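Local coordinates for protein glycerol kinase, putative (Plasmodium falciparum, PDB 2W40) that probably catalyses the ATP-dependent phosphorylation of glycerol to sn-glycerol 3-phosphate, as expected of an FGGY-family sugar kinase, at residues L274-C287 / L392-G404. Residues are numbered along the deposited sequence; the frame is centred on the assembly and turned at random. Where two conformers were deposited one is given.
Sequences LLINTGEKVVYSTC and LNEIVDSLTSDMG. With EDO (1,2-ethanediol), chain B.
The carboxylate of Asp-402 is the flat group that crosses from helix to loop, held through both of its oxygens. Its OD2 takes a short bond (2.5 Å) from Ser-285 OG on the syn lone pair. Thr-286 N donates to OD1 from the syn side, 21° out of the plane; a water also donates to OD1. A short acid suits this place, since its two oxygens can hold a hydroxyl and a backbone N-H together. With chi1 near -176°, Ser-285 OG swings away from its own N and beside its carbonyl carbon, where it also accepts from Cys-287 N, closing an ST turn. One helical turn earlier, Ser-398 OG donates to Cys-287 O (2.8 Å) in the carbonyl plane; small side chains let CB of Cys-287 and CB of Ser-398 close to 3.5 Å. Toward the sheet, aliphatic side chains make the contact: Leu-274 spreads its methyls over the helix, CD1 against Leu-392 CD1 and Val-396 CG2, CD2 tightly against Leu-399 CD1 (3.5 Å). Ile-276 CD1 meets flexible Met-403 tip to tip (3.9 Å to CG), and the bent thioether reaches Thr-278 CG2. Helical segment 392-403 runs nearly parallel (17°) to strand segment 274-279, part of strand 272-279, which lies between strands 264-268 and 304-311 in the C-terminal domain's mixed sheet.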
loop_
_atom_site.group_PDB
_atom_site.type_symbol
_atom_site.label_atom_id
_atom_site.label_comp_id
_atom_site.label_asym_id
_atom_site.label_seq_id
_atom_site.Cartn_x
_atom_site.Cartn_y
_atom_site.Cartn_z
ATOM N N LEU C 274 16.108 -2.660 -20.874
ATOM C CA LEU C 274 15.960 -2.830 -22.321
ATOM C C LEU C 274 17.176 -2.180 -22.957
ATOM O O LEU C 274 17.426 -0.982 -22.735
ATOM C CB LEU C 274 14.669 -2.180 -22.784
ATOM C CG LEU C 274 14.214 -2.576 -24.240
ATOM C CD1 LEU C 274 12.749 -2.310 -24.441
ATOM C CD2 LEU C 274 15.014 -1.750 -25.174
ATOM N N LEU C 275 17.909 -2.950 -23.786
ATOM C CA LEU C 275 18.956 -2.390 -24.586
ATOM C C LEU C 275 18.705 -2.647 -26.059
ATOM O O LEU C 275 18.333 -3.779 -26.463
ATOM C CB LEU C 275 20.327 -2.931 -24.218
ATOM C CG LEU C 275 20.910 -2.383 -22.880
ATOM C CD1 LEU C 275 20.350 -3.114 -21.649
ATOM C CD2 LEU C 275 22.465 -2.463 -22.888
ATOM N N ILE C 276 18.957 -1.623 -26.845
ATOM C CA ILE C 276 18.965 -1.789 -28.313
ATOM C C ILE C 276 20.346 -1.539 -28.862
ATOM O O ILE C 276 20.941 -0.512 -28.552
ATOM C CB ILE C 276 17.891 -0.863 -29.000
ATOM C CG1 ILE C 276 17.805 -1.189 -30.522
ATOM C CG2 ILE C 276 18.085 0.637 -28.683
ATOM C CD1 ILE C 276 16.481 -0.702 -31.241
ATOM N N ASN C 277 20.823 -2.411 -29.763
ATOM C CA ASN C 277 22.092 -2.263 -30.392
ATOM C C ASN C 277 22.027 -1.191 -31.489
ATOM O O ASN C 277 21.201 -1.254 -32.362
ATOM C CB ASN C 277 22.503 -3.644 -30.913
ATOM C CG ASN C 277 23.935 -3.751 -31.444
ATOM O OD1 ASN C 277 24.430 -2.875 -32.137
ATOM N ND2 ASN C 277 24.538 -4.931 -31.220
ATOM N N THR C 278 22.879 -0.176 -31.385
ATOM C CA THR C 278 22.900 0.942 -32.341
ATOM C C THR C 278 24.101 0.810 -33.283
ATOM O O THR C 278 24.468 1.759 -33.991
ATOM C CB THR C 278 22.852 2.340 -31.635
ATOM O OG1 THR C 278 24.056 2.506 -30.893
ATOM C CG2 THR C 278 21.612 2.560 -30.711
ATOM N N GLY C 279 24.694 -0.387 -33.317
ATOM C CA GLY C 279 25.878 -0.626 -34.174
ATOM C C GLY C 279 27.064 0.228 -33.719
ATOM O O GLY C 279 27.216 0.525 -32.531
ATOM N N GLU C 280 27.892 0.664 -34.664
ATOM C CA GLU C 280 29.074 1.501 -34.313
ATOM C C GLU C 280 28.754 2.998 -34.010
ATOM O O GLU C 280 29.648 3.752 -33.601
ATOM C CB GLU C 280 30.125 1.385 -35.435
ATOM C CG GLU C 280 30.779 -0.007 -35.464
ATOM C CD GLU C 280 31.791 -0.158 -36.637
ATOM O OE1 GLU C 280 31.895 0.786 -37.508
ATOM O OE2 GLU C 280 32.457 -1.219 -36.637
ATOM N N LYS C 281 27.489 3.400 -34.237
ATOM C CA LYS C 281 27.040 4.789 -34.122
ATOM C C LYS C 281 26.637 5.025 -32.683
ATOM O O LYS C 281 25.877 4.238 -32.094
ATOM C CB LYS C 281 25.815 5.028 -35.023
ATOM C CG LYS C 281 25.225 6.488 -34.961
ATOM C CD LYS C 281 23.970 6.736 -35.880
ATOM C CE LYS C 281 23.271 8.076 -35.544
ATOM N NZ LYS C 281 23.875 8.833 -34.275
ATOM N N VAL C 282 27.135 6.116 -32.142
ATOM C CA VAL C 282 26.714 6.632 -30.847
ATOM C C VAL C 282 25.438 7.414 -31.093
ATOM O O VAL C 282 25.409 8.431 -31.853
ATOM C CB VAL C 282 27.761 7.558 -30.292
ATOM C CG1 VAL C 282 27.321 8.204 -28.940
ATOM C CG2 VAL C 282 29.112 6.794 -30.190
ATOM N N VAL C 283 24.386 6.988 -30.450
ATOM C CA VAL C 283 23.115 7.670 -30.522
ATOM C C VAL C 283 22.811 8.304 -29.187
ATOM O O VAL C 283 22.797 7.630 -28.213
ATOM C CB VAL C 283 21.980 6.722 -30.950
ATOM C CG1 VAL C 283 20.664 7.434 -31.000
ATOM C CG2 VAL C 283 22.323 6.032 -32.294
ATOM N N TYR C 284 22.556 9.615 -29.189
ATOM C CA TYR C 284 22.245 10.331 -27.979
ATOM C C TYR C 284 20.723 10.548 -27.970
ATOM O O TYR C 284 20.148 11.150 -28.888
ATOM C CB TYR C 284 22.935 11.653 -27.912
ATOM C CG TYR C 284 24.431 11.609 -27.746
ATOM C CD1 TYR C 284 25.020 11.275 -26.520
ATOM C CD2 TYR C 284 25.271 11.901 -28.830
ATOM C CE1 TYR C 284 26.403 11.227 -26.394
ATOM C CE2 TYR C 284 26.648 11.902 -28.680
ATOM C CZ TYR C 284 27.242 11.549 -27.460
ATOM O OH TYR C 284 28.657 11.585 -27.406
ATOM N N SER C 285 20.105 10.164 -26.855
ATOM C CA SER C 285 18.659 10.216 -26.688
ATOM C C SER C 285 18.232 11.669 -26.478
ATOM O O SER C 285 18.940 12.450 -25.887
ATOM C CB SER C 285 18.222 9.372 -25.482
ATOM O OG SER C 285 16.848 9.317 -25.333
ATOM N N THR C 286 17.062 11.975 -26.979
ATOM C CA THR C 286 16.315 13.168 -26.525
ATOM C C THR C 286 15.048 12.838 -25.706
ATOM O O THR C 286 14.223 13.777 -25.383
ATOM C CB THR C 286 15.901 14.061 -27.703
ATOM O OG1 THR C 286 14.977 13.366 -28.525
ATOM C CG2 THR C 286 17.128 14.512 -28.521
ATOM N N CYS C 287 14.918 11.570 -25.306
ATOM C CA CYS C 287 13.716 10.958 -24.774
ATOM C C CYS C 287 14.064 10.158 -23.527
ATOM O O CYS C 287 13.281 9.332 -23.166
ATOM C CB CYS C 287 13.014 9.954 -25.866
ATOM S SG CYS C 287 12.435 10.909 -27.190
ATOM N N LEU C 392 7.792 -0.075 -18.908
ATOM C CA LEU C 392 8.445 -0.581 -20.091
ATOM C C LEU C 392 7.865 0.066 -21.339
ATOM O O LEU C 392 8.572 0.393 -22.279
ATOM C CB LEU C 392 8.352 -2.103 -20.077
ATOM C CG LEU C 392 9.213 -2.718 -21.181
ATOM C CD1 LEU C 392 10.732 -2.378 -21.090
ATOM C CD2 LEU C 392 8.936 -4.222 -21.278
ATOM N N ASN C 393 6.544 0.275 -21.355
ATOM C CA ASN C 393 5.889 0.919 -22.486
ATOM C C ASN C 393 6.408 2.329 -22.736
ATOM O O ASN C 393 6.653 2.740 -23.868
ATOM C CB ASN C 393 4.406 0.964 -22.227
ATOM C CG ASN C 393 3.659 1.596 -23.375
ATOM O OD1 ASN C 393 3.882 1.250 -24.547
ATOM N ND2 ASN C 393 2.677 2.484 -23.041
ATOM N N GLU C 394 6.613 3.047 -21.629
ATOM C CA GLU C 394 7.230 4.375 -21.753
ATOM C C GLU C 394 8.654 4.367 -22.391
ATOM O O GLU C 394 9.005 5.201 -23.243
ATOM C CB GLU C 394 7.252 5.131 -20.406
ATOM C CG GLU C 394 5.874 5.343 -19.876
ATOM C CD GLU C 394 5.793 6.328 -18.700
ATOM O OE1 GLU C 394 6.817 6.952 -18.305
ATOM O OE2 GLU C 394 4.634 6.496 -18.161
ATOM N N ILE C 395 9.452 3.425 -21.970
ATOM C CA ILE C 395 10.746 3.129 -22.533
ATOM C C ILE C 395 10.647 2.810 -24.013
ATOM O O ILE C 395 11.432 3.353 -24.811
ATOM C CB ILE C 395 11.499 2.038 -21.731
ATOM C CG1 ILE C 395 11.977 2.630 -20.381
ATOM C CG2 ILE C 395 12.709 1.466 -22.485
ATOM C CD1 ILE C 395 12.458 1.582 -19.340
ATOM N N VAL C 396 9.701 1.950 -24.393
ATOM C CA VAL C 396 9.563 1.560 -25.816
ATOM C C VAL C 396 9.188 2.776 -26.663
ATOM O O VAL C 396 9.671 2.995 -27.781
ATOM C CB VAL C 396 8.590 0.419 -25.996
ATOM C CG1 VAL C 396 8.280 0.215 -27.570
ATOM C CG2 VAL C 396 9.195 -0.852 -25.268
ATOM N N ASP C 397 8.334 3.628 -26.099
ATOM C CA ASP C 397 7.965 4.836 -26.809
ATOM C C ASP C 397 9.187 5.750 -27.029
ATOM O O ASP C 397 9.349 6.339 -28.132
ATOM C CB ASP C 397 6.840 5.574 -26.100
ATOM C CG ASP C 397 5.475 4.888 -26.243
ATOM O OD1 ASP C 397 5.254 4.063 -27.181
ATOM O OD2 ASP C 397 4.624 5.167 -25.380
ATOM N N SER C 398 10.057 5.893 -26.011
ATOM C CA SER C 398 11.242 6.678 -26.194
ATOM C C SER C 398 12.150 6.044 -27.291
ATOM O O SER C 398 12.756 6.734 -28.084
ATOM C CB SER C 398 11.991 6.815 -24.837
ATOM O OG SER C 398 11.264 7.597 -23.929
ATOM N N LEU C 399 12.310 4.737 -27.239
ATOM C CA LEU C 399 13.212 4.020 -28.103
ATOM C C LEU C 399 12.750 4.207 -29.541
ATOM O O LEU C 399 13.578 4.441 -30.434
ATOM C CB LEU C 399 13.191 2.547 -27.793
ATOM C CG LEU C 399 13.876 1.558 -28.687
ATOM C CD1 LEU C 399 14.047 0.207 -27.886
ATOM C CD2 LEU C 399 13.137 1.319 -29.970
ATOM N N THR C 400 11.448 4.048 -29.809
ATOM C CA THR C 400 10.987 4.191 -31.212
ATOM C C THR C 400 11.216 5.621 -31.673
ATOM O O THR C 400 11.602 5.855 -32.820
ATOM C CB THR C 400 9.559 3.692 -31.429
ATOM O OG1 THR C 400 8.679 4.378 -30.566
ATOM C CG2 THR C 400 9.458 2.174 -31.151
ATOM N N SER C 401 11.022 6.619 -30.810
ATOM C CA SER C 401 11.336 7.999 -31.172
ATOM C C SER C 401 12.789 8.229 -31.478
ATOM O O SER C 401 13.163 8.792 -32.537
ATOM C CB SER C 401 10.898 8.944 -30.059
ATOM O OG SER C 401 11.190 10.304 -30.376
ATOM N N ASP C 402 13.644 7.837 -30.551
ATOM C CA ASP C 402 15.077 7.970 -30.748
ATOM C C ASP C 402 15.604 7.216 -31.983
ATOM O O ASP C 402 16.559 7.708 -32.640
ATOM C CB ASP C 402 15.823 7.458 -29.544
ATOM C CG ASP C 402 15.835 8.426 -28.369
ATOM O OD1 ASP C 402 15.753 9.678 -28.605
ATOM O OD2 ASP C 402 16.027 7.899 -27.259
ATOM N N MET C 403 14.993 6.055 -32.310
ATOM C CA MET C 403 15.469 5.221 -33.419
ATOM C C MET C 403 14.830 5.609 -34.745
ATOM O O MET C 403 15.256 5.090 -35.790
ATOM C CB MET C 403 15.362 3.742 -33.169
ATOM C CG MET C 403 16.230 3.151 -32.017
ATOM S SD MET C 403 18.011 3.450 -32.135
ATOM C CE MET C 403 18.408 2.138 -33.339
ATOM N N GLY C 404 13.876 6.536 -34.728
ATOM C CA GLY C 404 13.186 6.920 -35.982
ATOM C C GLY C 404 12.411 5.764 -36.656
ATOM O O GLY C 404 12.253 5.771 -37.915
HETATM C C1 EDO B . 6.213 7.975 -22.835
HETATM O O1 EDO B . 5.199 7.160 -23.552
HETATM C C2 EDO B . 7.710 7.610 -22.983
HETATM O O2 EDO B . 8.686 8.425 -23.699
HETATM O O HOH W 1 18.020 9.970 -31.032
HETATM O O HOH W 2 16.075 11.717 -30.411
#